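Local coordinates for phosphatidylserine synthase (Haemophilus influenzae, PDB 3HSI), which belongs to the phospholipase D superfamily as a phosphatidylserine synthase and carries two PLD-type regions within a single chain, at residues Leu58-Asp63 / Asn125-Val130; Ala65-Leu70 / Ala108-Glu113; Glu72-Lys77 / Tyr118-Asp123; Arg93-Leu98 / Thr207-Thr212. One frame throughout, in Å; residues are numbered along the deposited sequence.

Contact 1: Leu58-Asp63 / Asn125-Val130; sequences LYWQKD and NMFFGV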
# COMPACT_ATOMS: atom_id res chain seq x y z
N LEU C 58 -18.96 3.19 -7.76
CA LEU C 58 -17.63 2.85 -8.24
C LEU C 58 -17.55 3.20 -9.74
O LEU C 58 -16.61 3.88 -10.20
CB LEU C 58 -17.33 1.37 -8.03
CG LEU C 58 -15.94 0.90 -8.55
CD1 LEU C 58 -14.77 1.69 -7.95
CD2 LEU C 58 -15.74 -0.64 -8.32
N TYR C 59 -18.55 2.80 -10.51
CA TYR C 59 -18.55 3.15 -11.91
C TYR C 59 -19.93 3.23 -12.48
O TYR C 59 -20.88 2.76 -11.86
CB TYR C 59 -17.68 2.19 -12.73
CG TYR C 59 -18.08 0.72 -12.68
CD1 TYR C 59 -18.90 0.18 -13.66
CD2 TYR C 59 -17.57 -0.13 -11.70
CE1 TYR C 59 -19.23 -1.16 -13.66
CE2 TYR C 59 -17.90 -1.48 -11.68
CZ TYR C 59 -18.73 -1.99 -12.66
OH TYR C 59 -19.06 -3.32 -12.68
N TRP C 60 -20.04 3.83 -13.66
CA TRP C 60 -21.27 3.88 -14.39
C TRP C 60 -20.88 3.56 -15.84
O TRP C 60 -20.23 4.35 -16.52
CB TRP C 60 -21.89 5.25 -14.24
CG TRP C 60 -23.19 5.44 -14.90
CD1 TRP C 60 -23.57 4.98 -16.13
CD2 TRP C 60 -24.28 6.23 -14.42
NE1 TRP C 60 -24.84 5.42 -16.43
CE2 TRP C 60 -25.30 6.18 -15.39
CE3 TRP C 60 -24.49 6.98 -13.24
CZ2 TRP C 60 -26.52 6.86 -15.24
CZ3 TRP C 60 -25.71 7.65 -13.09
CH2 TRP C 60 -26.71 7.56 -14.07
N GLN C 61 -21.26 2.36 -16.27
CA GLN C 61 -20.75 1.77 -17.51
C GLN C 61 -21.52 2.24 -18.74
O GLN C 61 -22.74 2.41 -18.70
CB GLN C 61 -20.84 0.26 -17.40
CG GLN C 61 -20.20 -0.52 -18.51
CD GLN C 61 -18.67 -0.45 -18.46
OE1 GLN C 61 -18.08 -0.21 -17.40
NE2 GLN C 61 -18.04 -0.65 -19.59
N LYS C 62 -20.81 2.40 -19.84
CA LYS C 62 -21.42 2.73 -21.12
C LYS C 62 -22.34 1.66 -21.77
O LYS C 62 -22.70 1.82 -22.93
CB LYS C 62 -20.31 3.07 -22.11
CG LYS C 62 -19.27 1.97 -22.22
CD LYS C 62 -18.24 2.24 -23.31
CE LYS C 62 -17.59 0.90 -23.71
NZ LYS C 62 -16.81 0.99 -24.98
N ASP C 63 -22.69 0.58 -21.09
CA ASP C 63 -23.45 -0.47 -21.76
C ASP C 63 -24.94 -0.09 -21.83
O ASP C 63 -25.29 1.07 -21.60
CB ASP C 63 -23.21 -1.81 -21.06
CG ASP C 63 -23.60 -1.78 -19.58
OD1 ASP C 63 -24.38 -0.87 -19.20
OD2 ASP C 63 -23.17 -2.68 -18.81
N ASN C 125 -21.91 20.43 -16.13
CA ASN C 125 -21.17 19.20 -15.84
C ASN C 125 -22.00 18.38 -14.86
O ASN C 125 -22.53 18.93 -13.89
CB ASN C 125 -19.83 19.54 -15.16
CG ASN C 125 -18.90 20.35 -16.06
OD1 ASN C 125 -18.73 20.04 -17.23
ND2 ASN C 125 -18.26 21.34 -15.48
N MSE C 126 -22.12 17.08 -15.13
CA MSE C 126 -22.88 16.16 -14.27
C MSE C 126 -22.04 14.98 -13.76
O MSE C 126 -22.33 14.44 -12.69
CB MSE C 126 -24.13 15.66 -15.00
CG MSE C 126 -25.07 16.78 -15.37
SE MSE C 126 -26.84 16.21 -15.91
CE MSE C 126 -27.72 17.84 -15.40
N PHE C 127 -21.02 14.59 -14.52
CA PHE C 127 -20.15 13.48 -14.17
C PHE C 127 -18.81 13.94 -13.68
O PHE C 127 -18.06 14.62 -14.39
CB PHE C 127 -19.94 12.54 -15.37
CG PHE C 127 -21.11 11.68 -15.66
CD1 PHE C 127 -21.28 10.48 -15.01
CD2 PHE C 127 -22.06 12.08 -16.59
CE1 PHE C 127 -22.37 9.68 -15.26
CE2 PHE C 127 -23.15 11.29 -16.86
CZ PHE C 127 -23.32 10.09 -16.18
N PHE C 128 -18.49 13.54 -12.45
CA PHE C 128 -17.26 13.93 -11.81
C PHE C 128 -16.45 12.71 -11.38
O PHE C 128 -16.99 11.78 -10.82
CB PHE C 128 -17.57 14.82 -10.61
CG PHE C 128 -18.36 16.06 -10.96
CD1 PHE C 128 -17.71 17.24 -11.31
CD2 PHE C 128 -19.77 16.02 -10.99
CE1 PHE C 128 -18.45 18.37 -11.64
CE2 PHE C 128 -20.50 17.16 -11.34
CZ PHE C 128 -19.85 18.32 -11.64
N GLY C 129 -15.14 12.75 -11.64
CA GLY C 129 -14.23 11.66 -11.29
C GLY C 129 -13.49 11.95 -9.99
O GLY C 129 -12.85 13.00 -9.85
N VAL C 130 -13.62 11.05 -9.02
CA VAL C 130 -12.99 11.24 -7.71
C VAL C 130 -11.78 10.30 -7.61
O VAL C 130 -11.94 9.10 -7.66
CB VAL C 130 -13.99 10.88 -6.58
CG1 VAL C 130 -13.32 10.95 -5.22
CG2 VAL C 130 -15.25 11.73 -6.66
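The rim of the Phe127 ring points at the broad side of the Trp60 indole, and this one T-shaped (edge-to-face) pair makes up the whole touch between the two segments. The planes stand at 82°, the centroid of the Trp60 six-membered ring is 5.4 Å from that of Phe127, and Phe127 CE1 comes to 4.0 Å from Trp60 CE3. CE1 lies off-centre above the indole, so it meets CD2 as well as CE3. The backbones stay well apart, with 9.7 Å between the CA atoms of Trp60 and Phe127. The indole crosses that gap because its CG is anti to the backbone N (chi1 -178°). Trp60 sits in the loop joining strand 52-56 to helix 64-79, the start of a beta-alpha-beta crossover to the parallel strand 84-90; Phe127 lies on the next parallel strand, 127-130. Both rings are buried and also touch Leu70 of helix 64-79 and Val87 of strand 84-90, and Tyr111 stacks on Phe127. Trp60 NE1, pointing away from this pair, is hydrogen-bonded to Gly66 O. The rest of the loop is more open and polar. Gln61, Lys62 and Asp63, all partly exposed, do not touch 125-130 and spend their polar ends on other partners: Gln61 OE1 bonds Asn107 and Arg93, Lys62 NZ bonds Ala105 O, and Asp63 N-caps helix 64-79 through OD1 to Gly66 N.

Contact 2: Ala65-Leu70 / Ala108-Glu113; sequences AGQEIL and ADWYCE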
# COMPACT_ATOMS: atom_id res chain seq x y z
N ALA C 65 -27.74 -0.83 -20.03
CA ALA C 65 -28.32 -0.36 -18.76
C ALA C 65 -27.82 1.06 -18.41
O ALA C 65 -28.62 1.95 -18.07
CB ALA C 65 -28.03 -1.36 -17.62
N GLY C 66 -26.51 1.28 -18.52
CA GLY C 66 -25.93 2.62 -18.31
C GLY C 66 -26.64 3.68 -19.13
O GLY C 66 -26.93 4.78 -18.64
N GLN C 67 -26.94 3.34 -20.39
CA GLN C 67 -27.53 4.23 -21.34
C GLN C 67 -28.98 4.52 -21.00
O GLN C 67 -29.43 5.66 -21.10
CB GLN C 67 -27.43 3.64 -22.76
CG GLN C 67 -28.03 4.54 -23.86
CD GLN C 67 -27.18 5.79 -24.14
OE1 GLN C 67 -26.03 5.69 -24.58
NE2 GLN C 67 -27.74 6.97 -23.84
N GLU C 68 -29.72 3.48 -20.61
CA GLU C 68 -31.11 3.64 -20.21
C GLU C 68 -31.19 4.55 -18.99
O GLU C 68 -32.02 5.47 -18.94
CB GLU C 68 -31.72 2.29 -19.90
CG GLU C 68 -33.24 2.33 -19.80
CD GLU C 68 -33.87 0.98 -19.53
OE1 GLU C 68 -33.17 -0.07 -19.66
OE2 GLU C 68 -35.07 0.96 -19.18
N ILE C 69 -30.30 4.36 -18.02
CA ILE C 69 -30.36 5.20 -16.83
C ILE C 69 -29.98 6.63 -17.15
O ILE C 69 -30.69 7.56 -16.73
CB ILE C 69 -29.53 4.65 -15.63
CG1 ILE C 69 -29.97 3.23 -15.25
CG2 ILE C 69 -29.65 5.58 -14.42
CD1 ILE C 69 -31.49 3.01 -15.21
N LEU C 70 -28.91 6.82 -17.92
CA LEU C 70 -28.47 8.18 -18.27
C LEU C 70 -29.50 8.91 -19.11
O LEU C 70 -29.70 10.12 -18.94
CB LEU C 70 -27.11 8.15 -18.95
CG LEU C 70 -26.42 9.49 -19.18
CD1 LEU C 70 -26.37 10.29 -17.87
CD2 LEU C 70 -25.01 9.29 -19.75
N ALA C 108 -15.60 7.55 -19.45
CA ALA C 108 -15.39 9.00 -19.61
C ALA C 108 -15.63 9.49 -21.07
O ALA C 108 -16.34 10.46 -21.30
CB ALA C 108 -13.98 9.43 -19.10
N ASP C 109 -15.09 8.77 -22.05
CA ASP C 109 -15.32 9.15 -23.45
C ASP C 109 -16.82 9.17 -23.73
O ASP C 109 -17.34 10.10 -24.34
CB ASP C 109 -14.62 8.20 -24.42
CG ASP C 109 -13.13 8.25 -24.30
OD1 ASP C 109 -12.60 9.35 -24.05
OD2 ASP C 109 -12.48 7.20 -24.49
N TRP C 110 -17.52 8.14 -23.24
CA TRP C 110 -18.97 8.05 -23.42
C TRP C 110 -19.79 9.18 -22.71
O TRP C 110 -20.76 9.70 -23.27
CB TRP C 110 -19.46 6.61 -23.09
CG TRP C 110 -20.96 6.42 -23.06
CD1 TRP C 110 -21.80 6.40 -24.14
CD2 TRP C 110 -21.78 6.22 -21.90
NE1 TRP C 110 -23.11 6.20 -23.72
CE2 TRP C 110 -23.12 6.10 -22.35
CE3 TRP C 110 -21.51 6.12 -20.52
CZ2 TRP C 110 -24.19 5.89 -21.47
CZ3 TRP C 110 -22.58 5.90 -19.65
CH2 TRP C 110 -23.90 5.79 -20.13
N TYR C 111 -19.40 9.57 -21.50
CA TYR C 111 -20.08 10.67 -20.83
C TYR C 111 -20.01 11.93 -21.69
O TYR C 111 -21.01 12.62 -21.83
CB TYR C 111 -19.52 10.95 -19.43
CG TYR C 111 -19.38 9.77 -18.47
CD1 TYR C 111 -20.38 8.79 -18.37
CD2 TYR C 111 -18.25 9.66 -17.63
CE1 TYR C 111 -20.25 7.71 -17.48
CE2 TYR C 111 -18.11 8.60 -16.74
CZ TYR C 111 -19.11 7.62 -16.67
OH TYR C 111 -18.99 6.56 -15.80
N CYS C 112 -18.84 12.22 -22.28
CA CYS C 112 -18.66 13.38 -23.20
C CYS C 112 -19.50 13.28 -24.44
O CYS C 112 -20.12 14.26 -24.85
CB CYS C 112 -17.25 13.47 -23.70
SG CYS C 112 -16.09 13.78 -22.46
N GLU C 113 -19.48 12.10 -25.06
CA GLU C 113 -20.28 11.84 -26.21
C GLU C 113 -21.76 12.16 -25.90
O GLU C 113 -22.39 12.93 -26.62
CB GLU C 113 -20.09 10.39 -26.64
CG GLU C 113 -21.10 9.93 -27.68
CD GLU C 113 -21.19 8.41 -27.82
OE1 GLU C 113 -22.30 7.91 -28.09
OE2 GLU C 113 -20.16 7.71 -27.66
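Gly66 is the first residue of helix 64-79 to meet Trp110 of helix 107-118, and it does so through its backbone: Gly66 O lies in the plane of the indole, 3.5 Å from Trp110 CH2. That carbonyl also accepts the helical bond from Leu70 N, so the indole edge abuts an oxygen already engaged within its own helix. Gln67 follows. Its CG is anti to the backbone N (chi1 -179°), and a bend about the CB-CG bond (chi2 71°) then carries OE1 to the indole N-H; Trp110 NE1 donates to Gln67 OE1 over 3.1 Å with an N-H...O angle of 150°. OE1 lies in the ring plane. The amide and ring planes are nearly perpendicular, and NE1 sits above the amide plane, not on a lone pair of OE1. Gln67 NE2 is held separately by Asp71 OD1 and Gln114 OE1, which fixes the rotation of the amide. The two helices are successive crossover connections of the alpha/beta sheet, after strands 52-56 and 84-90, and run roughly side by side with their local axes 12.4 Å apart, a wide spacing bridged by the tryptophan. Ile69 packs instead on helix 35-48. Leu70 then comes over the indole face: Leu70 CD2 makes a CH-pi contact 4.1 Å from the centroid of the Trp110 six-membered ring and is 3.7 Å from Trp110 CH2.

Contact 3: Glu72-Lys77 / Tyr118-Asp123; sequences EIYRVK and YQLPDD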
# COMPACT_ATOMS: atom_id res chain seq x y z
N GLU C 72 -32.76 8.51 -18.78
CA GLU C 72 -33.73 8.97 -17.80
C GLU C 72 -33.31 10.29 -17.15
O GLU C 72 -34.15 11.18 -16.98
CB GLU C 72 -34.03 7.93 -16.72
CG GLU C 72 -34.71 6.65 -17.22
CD GLU C 72 -36.11 6.86 -17.74
OE1 GLU C 72 -36.78 7.87 -17.42
OE2 GLU C 72 -36.56 5.98 -18.50
N ILE C 73 -32.02 10.42 -16.82
CA ILE C 73 -31.46 11.63 -16.22
C ILE C 73 -31.65 12.83 -17.14
O ILE C 73 -32.14 13.87 -16.71
CB ILE C 73 -29.93 11.51 -15.94
CG1 ILE C 73 -29.64 10.39 -14.95
CG2 ILE C 73 -29.34 12.87 -15.44
CD1 ILE C 73 -29.95 10.72 -13.53
N TYR C 74 -31.25 12.68 -18.40
CA TYR C 74 -31.26 13.77 -19.36
C TYR C 74 -32.70 14.19 -19.61
O TYR C 74 -32.98 15.36 -19.78
CB TYR C 74 -30.57 13.37 -20.67
CG TYR C 74 -29.08 13.63 -20.66
CD1 TYR C 74 -28.58 14.88 -21.04
CD2 TYR C 74 -28.19 12.64 -20.30
CE1 TYR C 74 -27.22 15.15 -21.03
CE2 TYR C 74 -26.81 12.90 -20.28
CZ TYR C 74 -26.34 14.16 -20.65
OH TYR C 74 -25.00 14.42 -20.64
N ARG C 75 -33.61 13.22 -19.61
CA ARG C 75 -35.00 13.53 -19.80
C ARG C 75 -35.53 14.42 -18.66
O ARG C 75 -36.18 15.44 -18.94
CB ARG C 75 -35.81 12.25 -19.98
CG ARG C 75 -37.32 12.43 -20.08
CD ARG C 75 -37.97 11.04 -20.11
NE ARG C 75 -39.41 11.00 -19.79
CZ ARG C 75 -39.95 11.16 -18.57
NH1 ARG C 75 -39.19 11.46 -17.51
NH2 ARG C 75 -41.27 11.07 -18.43
N VAL C 76 -35.24 14.08 -17.40
CA VAL C 76 -35.77 14.89 -16.29
C VAL C 76 -35.09 16.24 -16.23
O VAL C 76 -35.73 17.25 -15.90
CB VAL C 76 -35.73 14.20 -14.89
CG1 VAL C 76 -36.76 13.14 -14.84
CG2 VAL C 76 -34.34 13.68 -14.53
N LYS C 77 -33.80 16.23 -16.57
CA LYS C 77 -32.97 17.43 -16.60
C LYS C 77 -33.41 18.39 -17.70
O LYS C 77 -33.33 19.59 -17.54
CB LYS C 77 -31.51 17.04 -16.77
CG LYS C 77 -30.58 18.20 -16.83
CD LYS C 77 -30.48 18.94 -15.49
CE LYS C 77 -29.89 20.31 -15.73
NZ LYS C 77 -29.65 21.03 -14.45
N TYR C 118 -26.75 15.09 -26.50
CA TYR C 118 -27.99 15.64 -25.97
C TYR C 118 -28.05 17.17 -26.09
O TYR C 118 -29.12 17.72 -26.29
CB TYR C 118 -28.17 15.23 -24.50
CG TYR C 118 -28.87 13.90 -24.35
CD1 TYR C 118 -30.25 13.82 -24.44
CD2 TYR C 118 -28.13 12.73 -24.14
CE1 TYR C 118 -30.91 12.61 -24.30
CE2 TYR C 118 -28.77 11.50 -24.00
CZ TYR C 118 -30.16 11.45 -24.09
OH TYR C 118 -30.81 10.24 -23.96
N GLN C 119 -26.89 17.82 -25.97
CA GLN C 119 -26.75 19.27 -25.85
C GLN C 119 -27.92 19.97 -25.13
O GLN C 119 -28.70 20.70 -25.73
CB GLN C 119 -26.38 19.93 -27.18
CG GLN C 119 -27.41 19.85 -28.28
CD GLN C 119 -26.85 20.23 -29.64
OE1 GLN C 119 -25.70 20.69 -29.76
NE2 GLN C 119 -27.66 20.04 -30.68
N LEU C 120 -28.03 19.72 -23.84
CA LEU C 120 -28.96 20.45 -22.98
C LEU C 120 -28.66 21.95 -23.07
O LEU C 120 -27.49 22.34 -23.15
CB LEU C 120 -28.81 20.01 -21.53
CG LEU C 120 -29.15 18.57 -21.18
CD1 LEU C 120 -28.40 18.16 -19.90
CD2 LEU C 120 -30.65 18.37 -21.02
N PRO C 121 -29.72 22.79 -23.04
CA PRO C 121 -29.50 24.23 -23.16
C PRO C 121 -28.62 24.72 -22.01
O PRO C 121 -27.69 25.50 -22.22
CB PRO C 121 -30.92 24.82 -23.04
CG PRO C 121 -31.86 23.66 -23.29
CD PRO C 121 -31.13 22.46 -22.74
N ASP C 122 -28.91 24.22 -20.82
CA ASP C 122 -28.15 24.51 -19.63
C ASP C 122 -26.71 24.07 -19.89
O ASP C 122 -25.78 24.91 -19.99
CB ASP C 122 -28.76 23.76 -18.45
N ASP C 123 -26.55 22.75 -20.01
CA ASP C 123 -25.29 22.15 -20.44
C ASP C 123 -24.27 22.13 -19.29
O ASP C 123 -23.10 22.42 -19.48
CB ASP C 123 -24.78 22.89 -21.69
CG ASP C 123 -23.42 22.41 -22.15
OD1 ASP C 123 -23.14 21.19 -22.11
OD2 ASP C 123 -22.65 23.30 -22.58
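Tyr74 of helix 64-79 lies flat against Tyr118, the last helical residue of 107-118, so that the contact binds the latter half of one crossover helix to the exit from the next, where the chain loops toward strand 127-130 of the alpha/beta sheet. Aromatic packing dominates. The two rings form an offset (parallel-displaced) stack, with planes only 9° apart and the centroids of Tyr74 and Tyr118 separated by 4.2 Å. The displacement sets Tyr74 CG over the middle of the Tyr118 ring, and Tyr118 CD2 over the middle of the Tyr74 ring. It also brings Tyr74 CB above the Tyr118 face, 3.8 Å from the ring centroid, as a CH-pi contact. The closest pair of the stack is Tyr74 CD1 and Tyr118 CG, at 3.5 Å.

Aliphatic packing comes next. At Gln119 the chain leaves the helix with a positive phi (31°) and turns back, so that Leu120 follows Tyr118 to the same tyrosine. Leu120 CD1 approaches Tyr74 CE1 obliquely to 3.4 Å, and its CD2 methyl reaches the neighbourhood of Tyr74 O.

Of the charged residues, Lys77 packs its carbon chain on Leu120, while others find partners farther out. Asp123 OD1 forms a salt bridge with Arg115, and Glu72 OE2 one with Arg47 of helix 35-48. The NZ of Lys77 is hydrogen-bonded to Leu83 O and Pro81 O; nearer the backbone, Lys77 CG rests 3.8 Å from Leu120 CD1.

Contact 4: Arg93-Leu98 / Thr207-Thr212; sequences RAQRNL and TNRPRT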
# COMPACT_ATOMS: atom_id res chain seq x y z
N ARG C 93 -11.13 4.31 -12.66
CA ARG C 93 -12.01 3.31 -13.24
C ARG C 93 -12.75 3.86 -14.46
O ARG C 93 -12.92 3.14 -15.46
CB ARG C 93 -12.97 2.73 -12.18
CG ARG C 93 -13.95 1.69 -12.69
CD ARG C 93 -13.26 0.46 -13.31
NE ARG C 93 -14.27 -0.48 -13.78
CZ ARG C 93 -14.96 -0.34 -14.91
NH1 ARG C 93 -14.74 0.71 -15.72
NH2 ARG C 93 -15.88 -1.25 -15.25
N ALA C 94 -13.11 5.14 -14.42
CA ALA C 94 -13.84 5.76 -15.54
C ALA C 94 -13.00 5.98 -16.81
O ALA C 94 -13.56 6.26 -17.87
CB ALA C 94 -14.48 7.09 -15.09
N GLN C 95 -11.68 5.85 -16.71
CA GLN C 95 -10.80 6.21 -17.81
C GLN C 95 -9.94 5.05 -18.30
O GLN C 95 -8.90 5.26 -18.89
CB GLN C 95 -9.95 7.41 -17.42
CG GLN C 95 -10.79 8.64 -17.14
CD GLN C 95 -9.98 9.83 -16.71
OE1 GLN C 95 -9.65 9.99 -15.52
NE2 GLN C 95 -9.66 10.71 -17.66
N ARG C 96 -10.38 3.84 -18.07
CA ARG C 96 -9.71 2.69 -18.65
C ARG C 96 -10.76 1.71 -19.12
O ARG C 96 -11.90 1.79 -18.71
CB ARG C 96 -8.77 2.04 -17.65
CG ARG C 96 -9.47 1.30 -16.53
CD ARG C 96 -8.45 0.66 -15.61
NE ARG C 96 -9.03 0.19 -14.35
CZ ARG C 96 -9.73 -0.93 -14.20
NH1 ARG C 96 -10.00 -1.71 -15.24
NH2 ARG C 96 -10.19 -1.26 -13.00
N ASN C 97 -10.36 0.80 -20.01
CA ASN C 97 -11.16 -0.38 -20.39
C ASN C 97 -10.98 -1.54 -19.42
O ASN C 97 -10.20 -1.45 -18.47
CB ASN C 97 -10.78 -0.82 -21.79
CG ASN C 97 -11.00 0.26 -22.80
OD1 ASN C 97 -12.08 0.86 -22.84
ND2 ASN C 97 -9.98 0.54 -23.61
N LEU C 98 -11.67 -2.64 -19.66
CA LEU C 98 -11.65 -3.77 -18.72
C LEU C 98 -10.41 -4.66 -18.88
O LEU C 98 -9.70 -4.56 -19.89
CB LEU C 98 -12.95 -4.57 -18.82
CG LEU C 98 -14.21 -3.79 -18.38
CD1 LEU C 98 -15.46 -4.46 -18.94
CD2 LEU C 98 -14.30 -3.66 -16.87
N THR C 207 -13.91 17.13 -22.69
CA THR C 207 -12.81 16.60 -23.50
C THR C 207 -11.46 16.91 -22.87
O THR C 207 -10.53 16.10 -22.95
CB THR C 207 -12.86 17.16 -24.96
OG1 THR C 207 -12.89 18.59 -24.93
CG2 THR C 207 -14.09 16.67 -25.69
N ASN C 208 -11.39 18.08 -22.26
CA ASN C 208 -10.19 18.53 -21.61
C ASN C 208 -10.20 18.04 -20.16
O ASN C 208 -10.68 18.74 -19.26
CB ASN C 208 -10.05 20.06 -21.71
CG ASN C 208 -11.35 20.80 -21.38
OD1 ASN C 208 -12.43 20.41 -21.81
ND2 ASN C 208 -11.23 21.88 -20.63
N ARG C 209 -9.72 16.82 -19.97
CA ARG C 209 -9.51 16.31 -18.61
C ARG C 209 -8.02 16.31 -18.36
O ARG C 209 -7.26 15.90 -19.23
CB ARG C 209 -9.98 14.87 -18.47
CG ARG C 209 -11.40 14.64 -18.78
CD ARG C 209 -11.73 13.22 -18.47
NE ARG C 209 -11.39 12.29 -19.55
CZ ARG C 209 -12.12 12.16 -20.66
NH1 ARG C 209 -13.19 12.93 -20.84
NH2 ARG C 209 -11.78 11.27 -21.58
N PRO C 210 -7.60 16.72 -17.16
CA PRO C 210 -6.17 16.58 -16.86
C PRO C 210 -5.74 15.10 -16.81
O PRO C 210 -6.58 14.21 -16.66
CB PRO C 210 -6.03 17.28 -15.51
CG PRO C 210 -7.40 17.15 -14.87
CD PRO C 210 -8.38 17.24 -16.01
N ARG C 211 -4.46 14.84 -16.99
CA ARG C 211 -3.88 13.52 -16.78
C ARG C 211 -3.57 13.40 -15.31
O ARG C 211 -3.32 14.39 -14.64
CB ARG C 211 -2.57 13.36 -17.56
CG ARG C 211 -2.74 13.15 -19.03
CD ARG C 211 -2.04 14.25 -19.80
NE ARG C 211 -1.85 13.89 -21.21
CZ ARG C 211 -2.57 14.34 -22.24
NH1 ARG C 211 -3.56 15.22 -22.04
NH2 ARG C 211 -2.29 13.92 -23.47
N THR C 212 -3.62 12.16 -14.83
CA THR C 212 -3.21 11.81 -13.48
C THR C 212 -1.84 12.43 -13.13
O THR C 212 -1.75 13.25 -12.20
CB THR C 212 -3.21 10.27 -13.30
OG1 THR C 212 -4.54 9.77 -13.51
CG2 THR C 212 -2.71 9.87 -11.92
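Gln95 and Arg209 reach toward each other from two irregular loops whose backbones never meet, the nearest CA atoms, those of Gln95 and Arg211, being 10.1 Å apart. The two side chains come from opposite directions. That of Gln95 runs out fully extended beyond CG (chi2 178°), so its amide group arrives at the edge of the Arg209 guanidinium, near the plane of that group and beside NE and CD. Gln95 CD is 4.0 Å from Arg209 NE, and the amide and guanidinium planes are steeply inclined to each other. Arg209 bends at chi3 (-84°), and its side chain packs on Ala108 and Cys112 of helix 107-118, where NH2 makes a long, weak ion pair with Asp109. Leu204 touches both side chains, Gln95 and Arg209.

Each loop has its own local order. Asn208 is the centre of an inverse gamma turn, closed by a weak bond of 3.2 Å from Arg209 N to Thr207 O. In the other loop Arg96 NH1 donates to Asn97 O over 3.2 Å at an angle of 144°, Arg96 NE is in a salt bridge with Glu136, and Arg93 CD lies over one face of the Arg96 guanidinium. Arg93 in turn makes a cation-pi contact with Tyr59. This is a surface contact between connecting loops of an alpha/beta domain, the one leading from strand 84-90 into helix 107-118 and the one leaving strand 202-203, which pairs antiparallel with strand 127-130.

From the N terminus the chain lays down four first segments in turn, 58-63, 65-70, 72-77 and 93-98, and then meets their partners. Contact 2 closes first, when helix 107-118 returns to helix 64-79; contact 3 closes just after, and the two cross. Both are nested in the longer loop that contact 1 closes. Contact 4 closes last, at 207-212, and crosses the other three. Helix 64-79 is thus tied to helix 107-118 by contact 2, and by contact 3 to its last turn and the loop after it, while contact 1 joins the loop before helix 64-79 to strand 127-130. Contacts 1 and 2 touch through Trp60 and Tyr111, contacts 2 and 4 through Ala108 and Ala94; contacts 3 and 4 do not touch.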